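Local coordinates for protein kojibiose phosphorylase (Gut metagenome, PDB 6W0P) that belongs to glycoside hydrolase family 65 as a phosphorylase, with an N-terminal beta-sandwich domain, a helical catalytic domain and a small C-terminal beta domain, at residues 225-228 / 229-232; 293-296 / 297-301; 575-578 / 579-583. All blocks are in the same frame, centred on the assembly; numbering follows the deposited sequence.

Contact 1: 225-228 / 229-232; sequences QLNQ and KEVI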
ATOM      1  N   GLN A 225      18.974  35.707  28.720  1.00 51.15           N
ATOM      2  CA  GLN A 225      19.087  35.801  27.239  1.00 52.35           C
ATOM      3  C   GLN A 225      17.710  35.592  26.606  1.00 51.80           C
ATOM      4  O   GLN A 225      16.972  34.705  27.057  1.00 52.51           O
ATOM      5  CB  GLN A 225      20.083  34.784  26.676  1.00 53.95           C
ATOM      6  CG  GLN A 225      21.428  34.757  27.395  1.00 56.53           C
ATOM      7  CD  GLN A 225      22.222  33.508  27.083  1.00 59.19           C
ATOM      8  OE1 GLN A 225      22.511  33.196  25.919  1.00 57.35           O
ATOM      9  NE2 GLN A 225      22.545  32.758  28.136  1.00 60.62           N
ATOM     10  N   LEU A 226      17.396  36.369  25.575  1.00 52.35           N
ATOM     11  CA  LEU A 226      16.227  36.160  24.687  1.00 51.98           C
ATOM     12  C   LEU A 226      16.741  35.810  23.284  1.00 52.94           C
ATOM     13  O   LEU A 226      17.072  36.733  22.510  1.00 53.78           O
ATOM     14  CB  LEU A 226      15.359  37.421  24.679  1.00 51.83           C
ATOM     15  CG  LEU A 226      14.897  37.937  26.041  1.00 51.64           C
ATOM     16  CD1 LEU A 226      14.145  39.257  25.870  1.00 51.49           C
ATOM     17  CD2 LEU A 226      14.030  36.915  26.774  1.00 50.61           C
ATOM     18  N   ASN A 227      16.790  34.517  22.962  1.00 52.73           N
ATOM     19  CA  ASN A 227      17.214  33.994  21.632  1.00 51.63           C
ATOM     20  C   ASN A 227      16.002  33.471  20.866  1.00 49.28           C
ATOM     21  O   ASN A 227      14.923  33.345  21.457  1.00 49.22           O
ATOM     22  CB  ASN A 227      18.266  32.906  21.809  1.00 51.63           C
ATOM     23  CG  ASN A 227      19.320  33.373  22.781  1.00 51.26           C
ATOM     24  OD1 ASN A 227      19.812  34.493  22.660  1.00 51.96           O
ATOM     25  ND2 ASN A 227      19.617  32.550  23.766  1.00 51.07           N
ATOM     26  N   GLN A 228      16.176  33.157  19.593  1.00 48.65           N
ATOM     27  CA  GLN A 228      15.046  32.696  18.753  1.00 48.47           C
ATOM     28  C   GLN A 228      14.487  31.401  19.390  1.00 46.67           C
ATOM     29  O   GLN A 228      15.225  30.403  19.515  1.00 45.56           O
ATOM     30  CB  GLN A 228      15.489  32.648  17.287  1.00 48.71           C
ATOM     31  CG  GLN A 228      16.307  31.430  16.893  1.00 49.56           C
ATOM     32  CD  GLN A 228      15.431  30.217  16.666  1.00 49.01           C
ATOM     33  OE1 GLN A 228      14.202  30.314  16.669  1.00 49.06           O
ATOM     34  NE2 GLN A 228      16.057  29.063  16.481  1.00 47.40           N
ATOM     35  N   LYS A 229      13.249  31.465  19.877  1.00 46.40           N
ATOM     36  CA  LYS A 229      12.460  30.326  20.435  1.00 46.26           C
ATOM     37  C   LYS A 229      13.105  29.730  21.699  1.00 45.68           C
ATOM     38  O   LYS A 229      12.707  28.620  22.069  1.00 45.67           O
ATOM     39  CB  LYS A 229      12.250  29.257  19.357  1.00 46.14           C
ATOM     40  CG  LYS A 229      11.436  29.735  18.161  1.00 47.00           C
ATOM     41  CD  LYS A 229      10.747  28.656  17.361  1.00 46.02           C
ATOM     42  CE  LYS A 229      11.606  27.447  17.077  1.00 46.00           C
ATOM     43  NZ  LYS A 229      12.680  27.745  16.111  1.00 47.11           N
ATOM     44  N   GLU A 230      14.032  30.425  22.366  1.00 45.91           N
ATOM     45  CA  GLU A 230      14.526  30.002  23.701  1.00 46.59           C
ATOM     46  C   GLU A 230      14.820  31.228  24.576  1.00 46.12           C
ATOM     47  O   GLU A 230      15.327  32.257  24.054  1.00 46.83           O
ATOM     48  CB  GLU A 230      15.725  29.050  23.598  1.00 48.11           C
ATOM     49  CG  GLU A 230      17.058  29.716  23.351  1.00 50.35           C
ATOM     50  CD  GLU A 230      18.271  28.794  23.349  1.00 51.00           C
ATOM     51  OE1 GLU A 230      18.124  27.615  23.722  1.00 49.94           O
ATOM     52  OE2 GLU A 230      19.363  29.272  22.972  1.00 52.09           O
ATOM     53  N   VAL A 231      14.506  31.117  25.867  1.00 43.29           N
ATOM     54  CA  VAL A 231      14.930  32.118  26.879  1.00 42.90           C
ATOM     55  C   VAL A 231      15.702  31.392  27.979  1.00 41.57           C
ATOM     56  O   VAL A 231      15.454  30.212  28.203  1.00 40.57           O
ATOM     57  CB  VAL A 231      13.734  32.930  27.398  1.00 43.51           C
ATOM     58  CG1 VAL A 231      13.111  33.708  26.251  1.00 43.87           C
ATOM     59  CG2 VAL A 231      12.705  32.057  28.107  1.00 43.22           C
ATOM     60  N   ILE A 232      16.659  32.083  28.585  1.00 42.05           N
ATOM     61  CA  ILE A 232      17.592  31.514  29.596  1.00 41.93           C
ATOM     62  C   ILE A 232      17.661  32.490  30.771  1.00 42.26           C
ATOM     63  O   ILE A 232      17.735  33.708  30.530  1.00 44.71           O
ATOM     64  CB  ILE A 232      18.973  31.218  28.976  1.00 41.63           C
ATOM     65  CG1 ILE A 232      18.851  30.403  27.688  1.00 41.48           C
ATOM     66  CG2 ILE A 232      19.893  30.539  29.979  1.00 41.56           C
ATOM     67  CD1 ILE A 232      20.177  30.164  26.988  1.00 42.26           C
TER
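Asn227 and Glu230 close a tight beta hairpin with a reciprocal pair of backbone bonds, Asn227 N to Glu230 O at 2.9 Å and Glu230 N to Asn227 O at 3.2 Å. A type II turn through Gln228 and Lys229 joins the strands, Lys229 holding a positive phi of 64°. Gln225 and Ile232 form the next hydrogen-bonded pair, Gln225 N to Ile232 O 3.0 Å and Ile232 N to Gln225 O 3.1 Å. At the turn Lys229 runs beside Gln228 and bends back, its NZ donating in the amide plane to a lone pair of Gln228 OE1 (3.0 Å); Asn176 OD1 also takes this ammonium. Across the strands Asn227 ND2 gives a weak bond to Glu230 OE2 (3.4 Å), amide and carboxylate planes 60° apart. On that face the Gln225 amide lies along Ile232, Gln225 NE2 3.7 Å from Ile232 CD1. The other face carries Leu226 CD2 tight against Val231 CG1 (3.4 Å), both side chains also touching Ile198 of the opposing sheet. The chemistry is thus divided: an apolar face turned into the sandwich, and a polar turn tied to Asn176 and Glu191.

Contact 2: 293-296 / 297-301; sequences FNHF and YQKSD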
ATOM      1  N   PHE A 293      -4.592  13.460  44.160  1.00 35.71           N
ATOM      2  CA  PHE A 293      -4.438  11.986  44.036  1.00 35.20           C
ATOM      3  C   PHE A 293      -5.210  11.255  45.149  1.00 36.40           C
ATOM      4  O   PHE A 293      -5.714  10.133  44.868  1.00 37.40           O
ATOM      5  CB  PHE A 293      -2.965  11.588  43.991  1.00 34.03           C
ATOM      6  CG  PHE A 293      -2.334  11.810  42.644  1.00 33.66           C
ATOM      7  CD1 PHE A 293      -2.625  10.957  41.591  1.00 33.49           C
ATOM      8  CD2 PHE A 293      -1.457  12.863  42.437  1.00 32.85           C
ATOM      9  CE1 PHE A 293      -2.039  11.145  40.351  1.00 33.91           C
ATOM     10  CE2 PHE A 293      -0.888  13.063  41.199  1.00 33.65           C
ATOM     11  CZ  PHE A 293      -1.193  12.216  40.155  1.00 34.59           C
ATOM     12  N   ASN A 294      -5.262  11.800  46.371  1.00 36.39           N
ATOM     13  CA  ASN A 294      -5.977  11.165  47.507  1.00 37.51           C
ATOM     14  C   ASN A 294      -7.442  10.954  47.100  1.00 38.09           C
ATOM     15  O   ASN A 294      -7.965   9.875  47.326  1.00 35.49           O
ATOM     16  CB  ASN A 294      -5.934  11.981  48.798  1.00 38.58           C
ATOM     17  CG  ASN A 294      -4.588  11.975  49.493  1.00 40.40           C
ATOM     18  OD1 ASN A 294      -3.718  11.148  49.209  1.00 42.49           O
ATOM     19  ND2 ASN A 294      -4.401  12.917  50.402  1.00 40.64           N
ATOM     20  N   HIS A 295      -8.070  11.975  46.513  1.00 39.93           N
ATOM     21  CA  HIS A 295      -9.465  11.920  46.003  1.00 40.74           C
ATOM     22  C   HIS A 295      -9.596  10.743  45.023  1.00 39.61           C
ATOM     23  O   HIS A 295     -10.520   9.932  45.222  1.00 38.15           O
ATOM     24  CB  HIS A 295      -9.857  13.279  45.409  1.00 42.15           C
ATOM     25  CG  HIS A 295     -11.162  13.264  44.695  1.00 44.71           C
ATOM     26  ND1 HIS A 295     -12.372  13.445  45.357  1.00 48.66           N
ATOM     27  CD2 HIS A 295     -11.456  13.062  43.393  1.00 45.36           C
ATOM     28  CE1 HIS A 295     -13.352  13.392  44.475  1.00 48.64           C
ATOM     29  NE2 HIS A 295     -12.816  13.141  43.268  1.00 47.49           N
ATOM     30  N   PHE A 296      -8.703  10.631  44.025  1.00 38.75           N
ATOM     31  CA  PHE A 296      -8.801   9.586  42.970  1.00 39.08           C
ATOM     32  C   PHE A 296      -8.504   8.215  43.583  1.00 36.79           C
ATOM     33  O   PHE A 296      -9.166   7.269  43.117  1.00 35.25           O
ATOM     34  CB  PHE A 296      -8.003   9.942  41.708  1.00 41.83           C
ATOM     35  CG  PHE A 296      -8.735  10.958  40.853  1.00 45.07           C
ATOM     36  CD1 PHE A 296      -8.412  12.311  40.906  1.00 45.61           C
ATOM     37  CD2 PHE A 296      -9.824  10.579  40.073  1.00 46.05           C
ATOM     38  CE1 PHE A 296      -9.129  13.242  40.170  1.00 46.56           C
ATOM     39  CE2 PHE A 296     -10.546  11.511  39.348  1.00 45.62           C
ATOM     40  CZ  PHE A 296     -10.200  12.842  39.399  1.00 46.40           C
ATOM     41  N   TYR A 297      -7.638   8.105  44.607  1.00 34.55           N
ATOM     42  CA  TYR A 297      -7.322   6.794  45.224  1.00 34.60           C
ATOM     43  C   TYR A 297      -8.510   6.371  46.116  1.00 35.26           C
ATOM     44  O   TYR A 297      -8.793   5.152  46.162  1.00 34.20           O
ATOM     45  CB  TYR A 297      -5.941   6.774  45.896  1.00 33.91           C
ATOM     46  CG  TYR A 297      -4.774   6.707  44.931  1.00 34.16           C
ATOM     47  CD1 TYR A 297      -3.811   7.704  44.914  1.00 34.00           C
ATOM     48  CD2 TYR A 297      -4.635   5.684  43.992  1.00 33.41           C
ATOM     49  CE1 TYR A 297      -2.746   7.672  44.028  1.00 32.87           C
ATOM     50  CE2 TYR A 297      -3.573   5.632  43.102  1.00 32.22           C
ATOM     51  CZ  TYR A 297      -2.618   6.629  43.128  1.00 32.30           C
ATOM     52  OH  TYR A 297      -1.564   6.626  42.274  1.00 30.46           O
ATOM     53  N   GLN A 298      -9.215   7.325  46.740  1.00 35.49           N
ATOM     54  CA  GLN A 298     -10.422   7.070  47.568  1.00 37.00           C
ATOM     55  C   GLN A 298     -11.535   6.500  46.673  1.00 35.74           C
ATOM     56  O   GLN A 298     -12.371   5.722  47.195  1.00 34.31           O
ATOM     57  CB  GLN A 298     -10.939   8.339  48.258  1.00 39.43           C
ATOM     58  CG  GLN A 298     -10.153   8.744  49.493  1.00 42.61           C
ATOM     59  CD  GLN A 298     -10.032   7.640  50.518  1.00 46.63           C
ATOM     60  OE1 GLN A 298     -10.994   6.905  50.787  1.00 50.26           O
ATOM     61  NE2 GLN A 298      -8.846   7.522  51.112  1.00 47.61           N
ATOM     62  N   LYS A 299     -11.537   6.879  45.391  1.00 33.49           N
ATOM     63  CA  LYS A 299     -12.577   6.496  44.418  1.00 33.31           C
ATOM     64  C   LYS A 299     -12.220   5.153  43.765  1.00 31.39           C
ATOM     65  O   LYS A 299     -13.167   4.384  43.468  1.00 30.10           O
ATOM     66  CB  LYS A 299     -12.843   7.650  43.444  1.00 34.51           C
ATOM     67  CG  LYS A 299     -13.721   8.758  44.040  1.00 36.76           C
ATOM     68  CD  LYS A 299     -14.351   9.698  43.049  1.00 38.95           C
ATOM     69  CE  LYS A 299     -13.342  10.274  42.068  1.00 42.14           C
ATOM     70  NZ  LYS A 299     -13.949  11.190  41.044  1.00 43.54           N
ATOM     71  N   SER A 300     -10.940   4.835  43.570  1.00 29.40           N
ATOM     72  CA  SER A 300     -10.568   3.773  42.607  1.00 29.09           C
ATOM     73  C   SER A 300      -9.394   2.892  43.048  1.00 28.58           C
ATOM     74  O   SER A 300      -9.119   1.923  42.288  1.00 27.91           O
ATOM     75  CB  SER A 300     -10.321   4.382  41.248  1.00 29.20           C
ATOM     76  OG  SER A 300     -11.413   5.213  40.858  1.00 30.32           O
ATOM     77  N   ASP A 301      -8.738   3.151  44.192  1.00 28.61           N
ATOM     78  CA  ASP A 301      -7.507   2.396  44.574  1.00 28.65           C
ATOM     79  C   ASP A 301      -7.839   0.902  44.611  1.00 28.19           C
ATOM     80  O   ASP A 301      -8.962   0.561  44.981  1.00 28.30           O
ATOM     81  CB  ASP A 301      -6.895   2.832  45.907  1.00 28.94           C
ATOM     82  CG  ASP A 301      -5.483   2.315  46.089  1.00 29.11           C
ATOM     83  OD1 ASP A 301      -4.710   2.347  45.111  1.00 28.77           O
ATOM     84  OD2 ASP A 301      -5.168   1.861  47.206  1.00 30.77           O
TER
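His295 and Lys299, one helical turn apart, meet where the lysine chain passes obliquely across the end of the imidazole. Lys299 CE and NZ both reach the ring nitrogen, and the Lys299 NZ to His295 NE2 bond, at 3.2 Å, is weak. The histidine CG stands anti to the backbone N (chi1 172°), a torsion that swings the ring along the helix toward the lysine, while a bend at chi3 of Lys299 brings the ammonium round. Lys299 NZ also lies 3.8 Å from Phe296 CE2, the two side chains running alongside each other; CD2 of His295 sits over the centre of one face of the Phe296 ring, so the three side chains form one cluster. The stronger hold on this ammonium is Ser363 O, outside the two segments.

On another side of the helix Tyr297 lies beside Phe293, pointing the same way. Tyr297 CE1 is 3.9 Å from Phe293 CB, and Tyr297 CD1 packs 3.1 Å from Phe293 O. That carbonyl also accepts the Tyr297 amide (Tyr297 N to Phe293 O 2.8 Å), and Gln298 N repeats the alpha-helical bond to Asn294 O at 2.9 Å. Lys299 N divides weakly between His295 O and Phe296 O.

Farther out, Phe319 of helix 308-324 meets the Phe293 ring and touches Tyr297, the tyrosine hydroxyl bonds to Leu119 O, and Asp301 forms a salt bridge with Arg315. Helix 282-300 is thereby joined both to the loop of Leu119 in the N-terminal domain and to helix 308-324, as expected of the segment linking the sandwich to the catalytic domain. If NE2 does accept this weak bond it carries no proton, and the nearby ammonium would probably favour a neutral His295.

Contact 3: 575-578 / 579-583; sequences SYDR and IYRTD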
ATOM      1  N   SER A 575       5.952 -13.656   4.695  1.00 32.61           N
ATOM      2  CA  SER A 575       5.534 -12.839   3.533  1.00 31.85           C
ATOM      3  C   SER A 575       4.241 -12.105   3.903  1.00 31.30           C
ATOM      4  O   SER A 575       3.355 -12.701   4.489  1.00 32.27           O
ATOM      5  CB  SER A 575       5.355 -13.674   2.300  1.00 31.48           C
ATOM      6  OG  SER A 575       5.326 -12.868   1.139  1.00 30.48           O
ATOM      7  N   TYR A 576       4.133 -10.852   3.529  1.00 31.30           N
ATOM      8  CA  TYR A 576       3.002  -9.967   3.876  1.00 31.22           C
ATOM      9  C   TYR A 576       1.644 -10.686   3.773  1.00 30.90           C
ATOM     10  O   TYR A 576       0.880 -10.619   4.742  1.00 30.12           O
ATOM     11  CB  TYR A 576       2.974  -8.729   2.983  1.00 31.24           C
ATOM     12  CG  TYR A 576       1.827  -7.832   3.369  1.00 31.99           C
ATOM     13  CD1 TYR A 576       1.742  -7.353   4.667  1.00 31.89           C
ATOM     14  CD2 TYR A 576       0.780  -7.564   2.509  1.00 31.80           C
ATOM     15  CE1 TYR A 576       0.687  -6.562   5.073  1.00 32.00           C
ATOM     16  CE2 TYR A 576      -0.293  -6.774   2.906  1.00 32.32           C
ATOM     17  CZ  TYR A 576      -0.320  -6.251   4.183  1.00 32.45           C
ATOM     18  OH  TYR A 576      -1.335  -5.462   4.633  1.00 34.27           O
ATOM     19  N   ASP A 577       1.324 -11.310   2.638  1.00 30.52           N
ATOM     20  CA  ASP A 577      -0.055 -11.846   2.416  1.00 30.61           C
ATOM     21  C   ASP A 577      -0.332 -13.079   3.294  1.00 30.12           C
ATOM     22  O   ASP A 577      -1.521 -13.383   3.530  1.00 29.49           O
ATOM     23  CB  ASP A 577      -0.313 -12.168   0.950  1.00 30.39           C
ATOM     24  CG  ASP A 577       0.326 -13.464   0.505  1.00 30.83           C
ATOM     25  OD1 ASP A 577       1.526 -13.450   0.176  1.00 30.21           O
ATOM     26  OD2 ASP A 577      -0.396 -14.479   0.485  1.00 32.28           O
ATOM     27  N   ARG A 578       0.696 -13.791   3.750  1.00 29.95           N
ATOM     28  CA  ARG A 578       0.476 -15.175   4.250  1.00 30.27           C
ATOM     29  C   ARG A 578      -0.442 -15.206   5.481  1.00 30.10           C
ATOM     30  O   ARG A 578      -1.292 -16.114   5.559  1.00 30.25           O
ATOM     31  CB  ARG A 578       1.804 -15.856   4.533  1.00 30.40           C
ATOM     32  CG  ARG A 578       1.659 -17.241   5.133  1.00 30.78           C
ATOM     33  CD  ARG A 578       3.062 -17.663   5.478  1.00 31.42           C
ATOM     34  NE  ARG A 578       3.117 -18.899   6.226  1.00 31.73           N
ATOM     35  CZ  ARG A 578       4.236 -19.413   6.681  1.00 31.60           C
ATOM     36  NH1 ARG A 578       5.381 -18.786   6.462  1.00 31.49           N
ATOM     37  NH2 ARG A 578       4.202 -20.580   7.299  1.00 32.23           N
ATOM     38  N   ILE A 579      -0.304 -14.282   6.420  1.00 30.54           N
ATOM     39  CA  ILE A 579      -1.140 -14.300   7.656  1.00 31.74           C
ATOM     40  C   ILE A 579      -2.643 -14.212   7.317  1.00 31.90           C
ATOM     41  O   ILE A 579      -3.445 -14.707   8.107  1.00 33.23           O
ATOM     42  CB  ILE A 579      -0.725 -13.202   8.654  1.00 32.64           C
ATOM     43  CG1 ILE A 579      -1.376 -13.431  10.029  1.00 33.98           C
ATOM     44  CG2 ILE A 579      -1.041 -11.808   8.106  1.00 32.49           C
ATOM     45  CD1 ILE A 579      -1.098 -14.792  10.658  1.00 33.84           C
ATOM     46  N   TYR A 580      -3.042 -13.616   6.198  1.00 32.02           N
ATOM     47  CA  TYR A 580      -4.474 -13.370   5.881  1.00 32.59           C
ATOM     48  C   TYR A 580      -5.192 -14.660   5.476  1.00 32.39           C
ATOM     49  O   TYR A 580      -6.433 -14.732   5.653  1.00 31.61           O
ATOM     50  CB  TYR A 580      -4.630 -12.327   4.779  1.00 32.93           C
ATOM     51  CG  TYR A 580      -4.221 -10.941   5.195  1.00 33.60           C
ATOM     52  CD1 TYR A 580      -4.951 -10.240   6.132  1.00 34.31           C
ATOM     53  CD2 TYR A 580      -3.145 -10.309   4.610  1.00 34.63           C
ATOM     54  CE1 TYR A 580      -4.610  -8.955   6.500  1.00 35.23           C
ATOM     55  CE2 TYR A 580      -2.789  -9.017   4.957  1.00 35.93           C
ATOM     56  CZ  TYR A 580      -3.521  -8.339   5.911  1.00 36.13           C
ATOM     57  OH  TYR A 580      -3.150  -7.087   6.295  1.00 37.35           O
ATOM     58  N   ARG A 581      -4.457 -15.651   4.962  1.00 32.40           N
ATOM     59  CA  ARG A 581      -5.097 -16.813   4.282  1.00 31.79           C
ATOM     60  C   ARG A 581      -5.001 -18.053   5.173  1.00 32.03           C
ATOM     61  O   ARG A 581      -4.883 -19.166   4.615  1.00 34.20           O
ATOM     62  CB  ARG A 581      -4.525 -16.995   2.872  1.00 31.34           C
ATOM     63  CG  ARG A 581      -3.021 -17.106   2.786  1.00 31.16           C
ATOM     64  CD  ARG A 581      -2.563 -17.128   1.338  1.00 31.26           C
ATOM     65  NE  ARG A 581      -1.110 -17.127   1.244  1.00 30.83           N
ATOM     66  CZ  ARG A 581      -0.309 -18.200   1.325  1.00 31.48           C
ATOM     67  NH1 ARG A 581      -0.814 -19.416   1.506  1.00 31.48           N
ATOM     68  NH2 ARG A 581       1.012 -18.043   1.236  1.00 30.37           N
ATOM     69  N   THR A 582      -5.089 -17.865   6.495  1.00 30.98           N
ATOM     70  CA  THR A 582      -5.133 -18.941   7.522  1.00 30.40           C
ATOM     71  C   THR A 582      -6.337 -18.685   8.436  1.00 29.08           C
ATOM     72  O   THR A 582      -7.115 -17.758   8.151  1.00 28.61           O
ATOM     73  CB  THR A 582      -3.853 -19.009   8.373  1.00 30.86           C
ATOM     74  OG1 THR A 582      -3.827 -17.907   9.286  1.00 30.28           O
ATOM     75  CG2 THR A 582      -2.580 -19.006   7.555  1.00 31.71           C
ATOM     76  N   ASP A 583      -6.454 -19.467   9.511  1.00 28.70           N
ATOM     77  CA  ASP A 583      -7.498 -19.306  10.551  1.00 28.12           C
ATOM     78  C   ASP A 583      -6.828 -18.839  11.847  1.00 27.68           C
ATOM     79  O   ASP A 583      -7.354 -19.115  12.935  1.00 27.46           O
ATOM     80  CB  ASP A 583      -8.296 -20.599  10.669  1.00 28.69           C
ATOM     81  CG  ASP A 583      -7.542 -21.751  11.298  1.00 29.11           C
ATOM     82  OD1 ASP A 583      -6.289 -21.661  11.404  1.00 28.94           O
ATOM     83  OD2 ASP A 583      -8.217 -22.711  11.677  1.00 29.01           O
TER
HETATM   84  O   HOH W   1       2.013 -12.652   7.063  1.00 33.74           O
HETATM   85  O   HOH W   2       2.766 -15.809   1.088  1.00 27.89           O
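Ser575 reaches Ile579 through a water that donates to Ser575 O and accepts from Ile579 N, each at 2.9 Å. A chi1 of -179° turns the Tyr576 ring so that its face meets the edge of Tyr580 in a T-shaped stack, centroids 5.6 Å apart and planes at 77°. Their hydroxyls approach to 2.9 Å (Tyr576 OH to Tyr580 OH), close enough for a hydrogen bond whose proton is not settled. Asp577 uses backbone and side chain: its carbonyl O takes Tyr580 N (3.1 Å) in a 3-10 turn, while OD2 forms a salt bridge with Arg581 NE (2.8 Å), met nearly along the carboxylate C-O bond and lying in the guanidinium plane. A second water links Asp577 OD1 to Arg581 NH2; the carboxylate and guanidinium planes are 22° apart. Arg578 O accepts Arg581 N, and Arg578 CG lies over one guanidinium face, 4.0 Å from Arg581 NH2. The extended Arg578 chain carries its own charge away to Asp390 of the second subunit, and Arg581 NH1 bonds to Gln460 of that subunit. The carboxylate and water together fix the rotation of the Arg581 head, presenting it to the neighbouring subunit at a buried dimer interface.

Overall arrangement
The three contacts follow one another along the chain and mark separate parts of the molecule. Contact 1 is a hairpin of the N-terminal sandwich, contact 2 sits on the long helix leading from that domain to the catalytic one, and contact 3 belongs to a loop of the catalytic domain at the dimer interface. The centres of contact 1 and contact 2 lie 41 Å apart, with their nearest atoms about 27 Å apart. From contact 2 to contact 3 the centres are 46 Å apart. Between contact 1 and contact 3 the centres are 54 Å apart, and none of the three touches another. Contacts 2 and 3 lie on opposite sides of the chain's centre. Contact 3 alone meets the second subunit.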